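Local coordinates for protein type III effector XopAI (Xanthomonas citri, PDB 6K93) that is a type III effector with a mono-ADP-ribosyltransferase fold, probably delivered into host plant cells, whose transferase domain appears to bind arginine-containing peptides, at residues Leu84-Thr92 and Lys121-Thr129; Arg149-Leu160 and Arg273-Pro281. All blocks are in the same frame, centred on the assembly; numbering follows the deposited sequence.

Contact 1: residues Leu84-Thr92 and Lys121-Thr129; sequences LSPLVELNT and KQFKTALIT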
loop_
_atom_site.group_PDB
_atom_site.type_symbol
_atom_site.label_atom_id
_atom_site.label_comp_id
_atom_site.label_asym_id
_atom_site.label_seq_id
_atom_site.Cartn_x
_atom_site.Cartn_y
_atom_site.Cartn_z
ATOM N N LEU A 84 -18.526 -26.325 -2.796
ATOM C CA LEU A 84 -19.522 -25.606 -2.019
ATOM C C LEU A 84 -19.059 -24.227 -1.585
ATOM O O LEU A 84 -19.889 -23.393 -1.220
ATOM C CB LEU A 84 -19.871 -26.414 -0.768
ATOM C CG LEU A 84 -20.395 -27.801 -1.025
ATOM C CD1 LEU A 84 -20.675 -28.510 0.276
ATOM C CD2 LEU A 84 -21.651 -27.733 -1.866
ATOM N N SER A 85 -17.768 -23.982 -1.574
ATOM C CA SER A 85 -17.164 -22.803 -0.963
ATOM C C SER A 85 -15.822 -22.575 -1.645
ATOM O O SER A 85 -14.798 -23.074 -1.169
ATOM C CB SER A 85 -17.033 -23.037 0.546
ATOM O OG SER A 85 -16.281 -22.005 1.147
ATOM N N PRO A 86 -15.804 -21.856 -2.779
ATOM C CA PRO A 86 -14.577 -21.784 -3.588
ATOM C C PRO A 86 -13.536 -20.829 -3.045
ATOM O O PRO A 86 -12.368 -20.938 -3.444
ATOM C CB PRO A 86 -15.087 -21.336 -4.960
ATOM C CG PRO A 86 -16.370 -20.583 -4.672
ATOM C CD PRO A 86 -16.976 -21.283 -3.472
ATOM N N LEU A 87 -13.892 -19.917 -2.144
ATOM C CA LEU A 87 -12.901 -19.032 -1.545
ATOM C C LEU A 87 -12.380 -19.582 -0.228
ATOM O O LEU A 87 -13.152 -20.056 0.611
ATOM C CB LEU A 87 -13.497 -17.641 -1.328
ATOM C CG LEU A 87 -13.955 -16.903 -2.559
ATOM C CD1 LEU A 87 -14.697 -15.644 -2.126
ATOM C CD2 LEU A 87 -12.771 -16.581 -3.477
ATOM N N VAL A 88 -11.067 -19.507 -0.048
ATOM C CA VAL A 88 -10.477 -19.925 1.212
ATOM C C VAL A 88 -10.866 -18.922 2.291
ATOM O O VAL A 88 -10.851 -17.709 2.063
ATOM C CB VAL A 88 -8.952 -20.045 1.057
ATOM C CG1 VAL A 88 -8.323 -18.681 0.804
ATOM C CG2 VAL A 88 -8.345 -20.710 2.288
ATOM N N GLU A 89 -11.260 -19.420 3.465
ATOM C CA GLU A 89 -11.633 -18.538 4.568
ATOM C C GLU A 89 -10.387 -17.810 5.062
ATOM O O GLU A 89 -9.287 -18.362 5.067
ATOM C CB GLU A 89 -12.294 -19.319 5.732
ATOM C CG GLU A 89 -13.041 -18.364 6.700
ATOM C CD GLU A 89 -13.751 -19.068 7.856
ATOM O OE1 GLU A 89 -13.604 -20.293 7.974
ATOM O OE2 GLU A 89 -14.445 -18.385 8.644
ATOM N N LEU A 90 -10.540 -16.545 5.425
ATOM C CA LEU A 90 -9.418 -15.828 6.012
ATOM C C LEU A 90 -9.159 -16.282 7.435
ATOM O O LEU A 90 -10.073 -16.642 8.172
ATOM C CB LEU A 90 -9.644 -14.313 6.029
ATOM C CG LEU A 90 -9.862 -13.645 4.706
ATOM C CD1 LEU A 90 -10.216 -12.182 4.974
ATOM C CD2 LEU A 90 -8.625 -13.758 3.819
ATOM N N ASN A 91 -7.893 -16.216 7.824
ATOM C CA ASN A 91 -7.494 -16.505 9.196
ATOM C C ASN A 91 -7.904 -15.343 10.089
ATOM O O ASN A 91 -7.357 -14.237 9.989
ATOM C CB ASN A 91 -5.990 -16.744 9.289
ATOM C CG ASN A 91 -5.522 -16.967 10.716
ATOM O OD1 ASN A 91 -6.329 -17.145 11.635
ATOM N ND2 ASN A 91 -4.211 -16.940 10.912
ATOM N N THR A 92 -8.856 -15.598 10.968
ATOM C CA THR A 92 -9.397 -14.598 11.868
ATOM C C THR A 92 -8.868 -14.725 13.287
ATOM O O THR A 92 -9.309 -13.962 14.160
ATOM C CB THR A 92 -10.919 -14.717 11.907
ATOM O OG1 THR A 92 -11.272 -16.056 12.284
ATOM C CG2 THR A 92 -11.483 -14.387 10.533
ATOM N N LYS A 121 -3.962 -16.259 -2.418
ATOM C CA LYS A 121 -5.334 -16.753 -2.393
ATOM C C LYS A 121 -6.119 -16.093 -1.261
ATOM O O LYS A 121 -7.312 -15.803 -1.409
ATOM C CB LYS A 121 -5.336 -18.277 -2.238
ATOM C CG LYS A 121 -6.676 -18.929 -2.541
ATOM C CD LYS A 121 -6.719 -20.344 -1.977
ATOM C CE LYS A 121 -5.696 -21.256 -2.642
ATOM N NZ LYS A 121 -5.982 -22.689 -2.349
ATOM N N GLN A 122 -5.463 -15.840 -0.123
ATOM C CA GLN A 122 -6.096 -15.088 0.954
ATOM C C GLN A 122 -6.443 -13.686 0.502
ATOM O O GLN A 122 -7.519 -13.176 0.814
ATOM C CB GLN A 122 -5.185 -15.051 2.176
ATOM C CG GLN A 122 -5.151 -16.376 2.924
ATOM C CD GLN A 122 -3.922 -16.567 3.787
ATOM O OE1 GLN A 122 -3.041 -15.718 3.868
ATOM N NE2 GLN A 122 -3.870 -17.715 4.459
ATOM N N PHE A 123 -5.544 -13.046 -0.250
ATOM C CA PHE A 123 -5.847 -11.712 -0.753
ATOM C C PHE A 123 -7.041 -11.754 -1.719
ATOM O O PHE A 123 -7.930 -10.893 -1.677
ATOM C CB PHE A 123 -4.596 -11.114 -1.418
ATOM C CG PHE A 123 -4.877 -9.905 -2.254
ATOM C CD1 PHE A 123 -5.528 -8.814 -1.707
ATOM C CD2 PHE A 123 -4.499 -9.854 -3.586
ATOM C CE1 PHE A 123 -5.825 -7.710 -2.467
ATOM C CE2 PHE A 123 -4.788 -8.744 -4.353
ATOM C CZ PHE A 123 -5.449 -7.669 -3.806
ATOM N N LYS A 124 -7.119 -12.781 -2.557
ATOM C CA LYS A 124 -8.293 -12.953 -3.415
ATOM C C LYS A 124 -9.573 -12.984 -2.581
ATOM O O LYS A 124 -10.546 -12.287 -2.893
ATOM C CB LYS A 124 -8.163 -14.233 -4.256
ATOM C CG LYS A 124 -9.398 -14.543 -5.081
ATOM C CD LYS A 124 -9.249 -15.786 -5.906
ATOM C CE LYS A 124 -10.483 -15.972 -6.758
ATOM N NZ LYS A 124 -10.377 -17.159 -7.641
ATOM N N THR A 125 -9.589 -13.787 -1.509
ATOM C CA THR A 125 -10.770 -13.806 -0.655
ATOM C C THR A 125 -11.035 -12.439 -0.049
ATOM O O THR A 125 -12.177 -11.969 -0.033
ATOM C CB THR A 125 -10.616 -14.831 0.450
ATOM O OG1 THR A 125 -10.566 -16.113 -0.144
ATOM C CG2 THR A 125 -11.800 -14.764 1.429
ATOM N N ALA A 126 -9.992 -11.774 0.445
ATOM C CA ALA A 126 -10.182 -10.472 1.074
ATOM C C ALA A 126 -10.813 -9.483 0.115
ATOM O O ALA A 126 -11.723 -8.736 0.492
ATOM C CB ALA A 126 -8.849 -9.933 1.594
ATOM N N LEU A 127 -10.319 -9.432 -1.119
ATOM C CA LEU A 127 -10.857 -8.472 -2.067
ATOM C C LEU A 127 -12.298 -8.811 -2.429
ATOM O O LEU A 127 -13.168 -7.937 -2.413
ATOM C CB LEU A 127 -9.983 -8.406 -3.314
ATOM C CG LEU A 127 -10.317 -7.225 -4.235
ATOM C CD1 LEU A 127 -9.069 -6.687 -4.926
ATOM C CD2 LEU A 127 -11.361 -7.647 -5.279
ATOM N N ILE A 128 -12.575 -10.080 -2.737
ATOM C CA ILE A 128 -13.907 -10.434 -3.204
ATOM C C ILE A 128 -14.947 -10.270 -2.098
ATOM O O ILE A 128 -16.098 -9.902 -2.382
ATOM C CB ILE A 128 -13.874 -11.852 -3.808
ATOM C CG1 ILE A 128 -13.069 -11.810 -5.103
ATOM C CG2 ILE A 128 -15.295 -12.375 -4.029
ATOM C CD1 ILE A 128 -12.769 -13.143 -5.714
ATOM N N THR A 129 -14.569 -10.495 -0.838
ATOM C CA THR A 129 -15.515 -10.427 0.276
ATOM C C THR A 129 -15.532 -9.068 0.977
ATOM O O THR A 129 -16.219 -8.920 1.996
ATOM C CB THR A 129 -15.189 -11.508 1.321
ATOM O OG1 THR A 129 -13.935 -11.226 1.945
ATOM C CG2 THR A 129 -15.179 -12.886 0.710
HETATM O O HOH W 1 -9.567 -17.465 -2.269
#

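Contact 2: residues Arg149-Leu160 and Arg273-Pro281; sequences RMAQMKWNHPEL and RISMFSERP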
loop_
_atom_site.group_PDB
_atom_site.type_symbol
_atom_site.label_atom_id
_atom_site.label_comp_id
_atom_site.label_asym_id
_atom_site.label_seq_id
_atom_site.Cartn_x
_atom_site.Cartn_y
_atom_site.Cartn_z
ATOM N N ARG A 149 -6.206 -8.351 -16.757
ATOM C CA ARG A 149 -5.459 -7.149 -17.114
ATOM C C ARG A 149 -3.991 -7.289 -16.747
ATOM O O ARG A 149 -3.108 -6.903 -17.523
ATOM C CB ARG A 149 -6.073 -5.915 -16.435
ATOM C CG ARG A 149 -5.254 -4.640 -16.558
ATOM C CD ARG A 149 -5.915 -3.438 -15.888
ATOM N NE ARG A 149 -5.191 -2.193 -16.193
ATOM C CZ ARG A 149 -4.683 -1.372 -15.281
ATOM N NH1 ARG A 149 -4.819 -1.632 -13.997
ATOM N NH2 ARG A 149 -4.033 -0.281 -15.663
ATOM N N MET A 150 -3.705 -7.825 -15.569
ATOM C CA MET A 150 -2.326 -7.903 -15.112
ATOM C C MET A 150 -1.568 -9.052 -15.778
ATOM O O MET A 150 -0.369 -8.911 -16.046
ATOM C CB MET A 150 -2.295 -8.018 -13.587
ATOM C CG MET A 150 -2.824 -6.769 -12.928
ATOM S SD MET A 150 -1.987 -5.281 -13.536
ATOM C CE MET A 150 -2.666 -4.053 -12.446
ATOM N N ALA A 151 -2.219 -10.182 -16.073
ATOM C CA ALA A 151 -1.550 -11.195 -16.878
ATOM C C ALA A 151 -1.181 -10.637 -18.244
ATOM O O ALA A 151 -0.075 -10.884 -18.751
ATOM C CB ALA A 151 -2.450 -12.421 -16.998
ATOM N N GLN A 152 -2.098 -9.880 -18.860
ATOM C CA GLN A 152 -1.801 -9.250 -20.141
ATOM C C GLN A 152 -0.683 -8.229 -19.992
ATOM O O GLN A 152 0.171 -8.087 -20.870
ATOM C CB GLN A 152 -3.049 -8.582 -20.700
ATOM C CG GLN A 152 -2.903 -8.184 -22.159
ATOM C CD GLN A 152 -2.688 -9.378 -23.066
ATOM O OE1 GLN A 152 -3.465 -10.338 -23.052
ATOM N NE2 GLN A 152 -1.627 -9.327 -23.865
ATOM N N MET A 153 -0.675 -7.510 -18.881
ATOM C CA MET A 153 0.365 -6.520 -18.647
ATOM C C MET A 153 1.736 -7.161 -18.550
ATOM O O MET A 153 2.717 -6.617 -19.063
ATOM C CB MET A 153 0.079 -5.736 -17.368
ATOM C CG MET A 153 1.023 -4.575 -17.219
ATOM S SD MET A 153 0.343 -3.337 -16.139
ATOM C CE MET A 153 -1.243 -2.951 -16.890
ATOM N N LYS A 154 1.832 -8.300 -17.871
ATOM C CA LYS A 154 3.108 -8.993 -17.760
ATOM C C LYS A 154 3.599 -9.441 -19.130
ATOM O O LYS A 154 4.813 -9.477 -19.380
ATOM C CB LYS A 154 2.970 -10.196 -16.837
ATOM C CG LYS A 154 2.880 -9.831 -15.361
ATOM C CD LYS A 154 2.233 -10.954 -14.568
ATOM C CE LYS A 154 3.056 -12.239 -14.657
ATOM N NZ LYS A 154 2.565 -13.265 -13.690
ATOM N N TRP A 155 2.673 -9.802 -20.021
ATOM C CA TRP A 155 3.044 -10.218 -21.369
ATOM C C TRP A 155 3.504 -9.034 -22.206
ATOM O O TRP A 155 4.488 -9.137 -22.953
ATOM C CB TRP A 155 1.855 -10.903 -22.021
ATOM C CG TRP A 155 2.098 -11.368 -23.400
ATOM C CD1 TRP A 155 1.723 -10.754 -24.553
ATOM C CD2 TRP A 155 2.766 -12.569 -23.774
ATOM N NE1 TRP A 155 2.129 -11.503 -25.638
ATOM C CE2 TRP A 155 2.770 -12.625 -25.180
ATOM C CE3 TRP A 155 3.367 -13.607 -23.050
ATOM C CZ2 TRP A 155 3.352 -13.678 -25.879
ATOM C CZ3 TRP A 155 3.944 -14.649 -23.745
ATOM C CH2 TRP A 155 3.931 -14.677 -25.147
ATOM N N ASN A 156 2.810 -7.901 -22.090
ATOM C CA ASN A 156 3.134 -6.708 -22.870
ATOM C C ASN A 156 4.337 -5.949 -22.333
ATOM O O ASN A 156 4.904 -5.114 -23.052
ATOM C CB ASN A 156 1.931 -5.763 -22.899
ATOM C CG ASN A 156 0.743 -6.363 -23.609
ATOM O OD1 ASN A 156 0.882 -7.323 -24.361
ATOM N ND2 ASN A 156 -0.439 -5.793 -23.375
ATOM N N HIS A 157 4.721 -6.209 -21.090
ATOM C CA HIS A 157 5.816 -5.520 -20.408
ATOM C C HIS A 157 6.691 -6.602 -19.788
ATOM O O HIS A 157 6.627 -6.871 -18.582
ATOM C CB HIS A 157 5.273 -4.527 -19.386
ATOM C CG HIS A 157 4.441 -3.448 -20.006
ATOM N ND1 HIS A 157 4.980 -2.264 -20.465
ATOM C CD2 HIS A 157 3.120 -3.399 -20.297
ATOM C CE1 HIS A 157 4.017 -1.519 -20.982
ATOM N NE2 HIS A 157 2.880 -2.186 -20.893
ATOM N N PRO A 158 7.529 -7.235 -20.611
ATOM C CA PRO A 158 8.235 -8.436 -20.140
ATOM C C PRO A 158 9.105 -8.225 -18.930
ATOM O O PRO A 158 9.428 -9.220 -18.269
ATOM C CB PRO A 158 9.086 -8.854 -21.354
ATOM C CG PRO A 158 8.450 -8.177 -22.531
ATOM C CD PRO A 158 7.785 -6.935 -22.031
ATOM N N GLU A 159 9.503 -6.995 -18.606
ATOM C CA GLU A 159 10.248 -6.763 -17.375
ATOM C C GLU A 159 9.426 -7.147 -16.148
ATOM O O GLU A 159 9.987 -7.297 -15.059
ATOM C CB GLU A 159 10.711 -5.307 -17.293
ATOM C CG GLU A 159 9.677 -4.285 -16.906
ATOM C CD GLU A 159 8.786 -3.819 -18.026
ATOM O OE1 GLU A 159 8.893 -4.334 -19.164
ATOM O OE2 GLU A 159 7.973 -2.896 -17.783
ATOM N N LEU A 160 8.120 -7.307 -16.310
ATOM C CA LEU A 160 7.233 -7.696 -15.223
ATOM C C LEU A 160 6.964 -9.191 -15.174
ATOM O O LEU A 160 6.148 -9.628 -14.378
ATOM C CB LEU A 160 5.895 -6.962 -15.361
ATOM C CG LEU A 160 5.907 -5.429 -15.268
ATOM C CD1 LEU A 160 4.520 -4.896 -15.545
ATOM C CD2 LEU A 160 6.366 -4.997 -13.904
ATOM N N ARG A 273 6.838 3.717 -8.791
ATOM C CA ARG A 273 5.844 4.327 -9.661
ATOM C C ARG A 273 4.785 3.302 -10.002
ATOM O O ARG A 273 5.106 2.253 -10.570
ATOM C CB ARG A 273 6.515 4.819 -10.936
ATOM C CG ARG A 273 7.727 5.681 -10.670
ATOM C CD ARG A 273 8.481 5.962 -11.958
ATOM N NE ARG A 273 7.850 7.074 -12.632
ATOM C CZ ARG A 273 8.335 7.628 -13.743
ATOM N NH1 ARG A 273 9.455 7.162 -14.291
ATOM N NH2 ARG A 273 7.721 8.659 -14.308
ATOM N N ILE A 274 3.534 3.568 -9.627
ATOM C CA ILE A 274 2.470 2.598 -9.863
ATOM C C ILE A 274 1.423 3.095 -10.852
ATOM O O ILE A 274 0.366 2.457 -10.998
ATOM C CB ILE A 274 1.828 2.153 -8.541
ATOM C CG1 ILE A 274 1.112 3.310 -7.814
ATOM C CG2 ILE A 274 2.895 1.561 -7.615
ATOM C CD1 ILE A 274 0.180 2.794 -6.678
ATOM N N SER A 275 1.718 4.172 -11.577
ATOM C CA SER A 275 0.783 4.678 -12.588
ATOM C C SER A 275 0.426 3.622 -13.634
ATOM O O SER A 275 -0.715 3.589 -14.114
ATOM C CB SER A 275 1.358 5.934 -13.255
ATOM O OG SER A 275 2.632 5.683 -13.855
ATOM N N MET A 276 1.362 2.742 -13.977
ATOM C CA MET A 276 1.076 1.675 -14.937
ATOM C C MET A 276 -0.056 0.754 -14.476
ATOM O O MET A 276 -0.727 0.126 -15.319
ATOM C CB MET A 276 2.350 0.845 -15.158
ATOM C CG MET A 276 3.472 1.549 -15.869
ATOM S SD MET A 276 3.686 0.796 -17.492
ATOM C CE MET A 276 4.090 -0.893 -17.046
ATOM N N PHE A 277 -0.264 0.630 -13.151
ATOM C CA PHE A 277 -1.206 -0.328 -12.587
ATOM C C PHE A 277 -2.468 0.330 -12.084
ATOM O O PHE A 277 -3.443 -0.361 -11.816
ATOM C CB PHE A 277 -0.514 -1.105 -11.464
ATOM C CG PHE A 277 0.850 -1.530 -11.846
ATOM C CD1 PHE A 277 1.007 -2.477 -12.845
ATOM C CD2 PHE A 277 1.964 -0.955 -11.283
ATOM C CE1 PHE A 277 2.270 -2.859 -13.259
ATOM C CE2 PHE A 277 3.227 -1.338 -11.670
ATOM C CZ PHE A 277 3.387 -2.272 -12.668
ATOM N N SER A 278 -2.479 1.645 -11.994
ATOM C CA SER A 278 -3.549 2.375 -11.344
ATOM C C SER A 278 -4.808 2.397 -12.195
ATOM O O SER A 278 -4.772 2.384 -13.435
ATOM C CB SER A 278 -3.087 3.805 -11.084
ATOM O OG SER A 278 -4.084 4.552 -10.426
ATOM N N GLU A 279 -5.938 2.476 -11.501
ATOM C CA GLU A 279 -7.227 2.735 -12.118
ATOM C C GLU A 279 -7.434 4.186 -12.487
ATOM O O GLU A 279 -8.425 4.491 -13.155
ATOM C CB GLU A 279 -8.356 2.305 -11.175
ATOM C CG GLU A 279 -8.386 0.843 -11.031
ATOM C CD GLU A 279 -9.768 0.285 -10.757
ATOM O OE1 GLU A 279 -10.711 1.064 -10.497
ATOM O OE2 GLU A 279 -9.847 -0.935 -10.802
ATOM N N ARG A 280 -6.548 5.075 -12.062
ATOM C CA ARG A 280 -6.571 6.478 -12.474
ATOM C C ARG A 280 -5.300 6.720 -13.288
ATOM O O ARG A 280 -4.283 7.170 -12.748
ATOM C CB ARG A 280 -6.707 7.399 -11.266
ATOM C CG ARG A 280 -8.186 7.517 -10.840
ATOM C CD ARG A 280 -8.385 8.440 -9.651
ATOM N NE ARG A 280 -7.524 8.046 -8.541
ATOM C CZ ARG A 280 -7.625 6.893 -7.890
ATOM N NH1 ARG A 280 -8.579 6.031 -8.215
ATOM N NH2 ARG A 280 -6.787 6.610 -6.905
ATOM N N PRO A 281 -5.318 6.401 -14.589
ATOM C CA PRO A 281 -4.067 6.482 -15.374
ATOM C C PRO A 281 -3.543 7.900 -15.558
ATOM O O PRO A 281 -2.375 8.062 -15.935
ATOM C CB PRO A 281 -4.450 5.845 -16.721
ATOM C CG PRO A 281 -5.616 4.940 -16.401
ATOM C CD PRO A 281 -6.377 5.675 -15.312
HETATM O O HOH W 2 -2.861 2.319 -15.244
#

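Contact 1: residues Leu84-Thr92 and Lys121-Thr129
Leu87, Val88 and Leu90 lay an extended N-terminal arm, without regular secondary structure, across helix 117-128 in the helical part of this mono-ADP-ribosyltransferase fold. The tight part centres on buried Thr125, whose CB points at the arm. Its OG1 donates to Val88 O at 2.7 Å, in the carbonyl plane and on a lone pair, while its CG2 meets Leu90 CG. Leu90 comes in past Thr125, sliding in the opposite direction, and lays CD2 against Gln122 O; its side chain also touches Ala194 and His195 of helix 194-209. With CG beside its backbone N (chi1 -62°), Leu87 spreads its methyls over different helix residues: Leu87 CD1 reaches Ile128 CG2 at 3.8 Å and Thr129 CG2, whereas CD2 lies by Lys124 CE. The other side faces solvent, where the side chains of Val88 and exposed Lys121 cross at about a right angle, with Val88 CG1 3.6 Å from Lys121 CD. One turn on from Thr125, Thr129 OG1 donates to Thr125 O from above the carbonyl plane and also bonds to His195. A water beside the arm donates to Lys121 O at 2.9 Å and to Thr125 OG1 at 2.7 Å.

Contact 2: residues Arg149-Leu160 and Arg273-Pro281
Met-aromatic packing round Phe277, with an arginine-to-carbonyl hydrogen bond beside it, joins the end of helix 136-156 to the loop 274-281. Met153 SD lies obliquely to the ring, 3.5 Å from Phe277 CD1, and Met150 makes a second, more distant Met-aromatic contact through SD. Bent at chi2 (-53°), the Met150 chain brings CE to Phe277 CB at 3.8 Å. Leu160 and Phe277 approach each other head-on, and Leu160 CD1 lies at the ring edge, 3.8 Å from Phe277 CE1, while neighbouring Met276 places CB over one face. The rest of Met276 bends round to His157, where Met276 CE sits 3.9 Å from the His157 ring centroid, almost on the normal, in a CH-pi contact with SD over the same ring. Arg149 runs extended from CG to NE and gives NH1 to Phe277 O (2.9 Å, 161° at the hydrogen); the oxygen lies near the guanidinium plane, although the donor stands above the carbonyl plane. NH1 also bonds Gln172 OE1, and Met153 CE lies over one guanidinium face, offset toward its rim. A water at the guanidinium edge accepts weakly from NH2 and donates to Ser275 O and Ser278 O. Helix 165-174 borders the site through Leu171 on Phe277 and Gln172 on Met150, and the loop itself links strand 272-273 to strand 285-288 of the three-stranded sheet.

Contact 1 closes before contact 2 opens, so the two stand in series along the chain, their centres 24 Å apart and their nearest atoms about 8 Å apart without touching. Their helices, 117-128 and 136-156, are consecutive, and they pack together through Lys124 and Ile128 on Trp143. Helix 165-174 also bridges them, receiving Phe123 and Leu127 from the first helix and Phe277 from the loop 274-281. Contact 1 holds the N-terminal arm to the helical part, 19 Å from the chain centre. Contact 2, on the next helix, links that part to the three-stranded sheet, so consecutive helices connect the arm with a strand-joining loop.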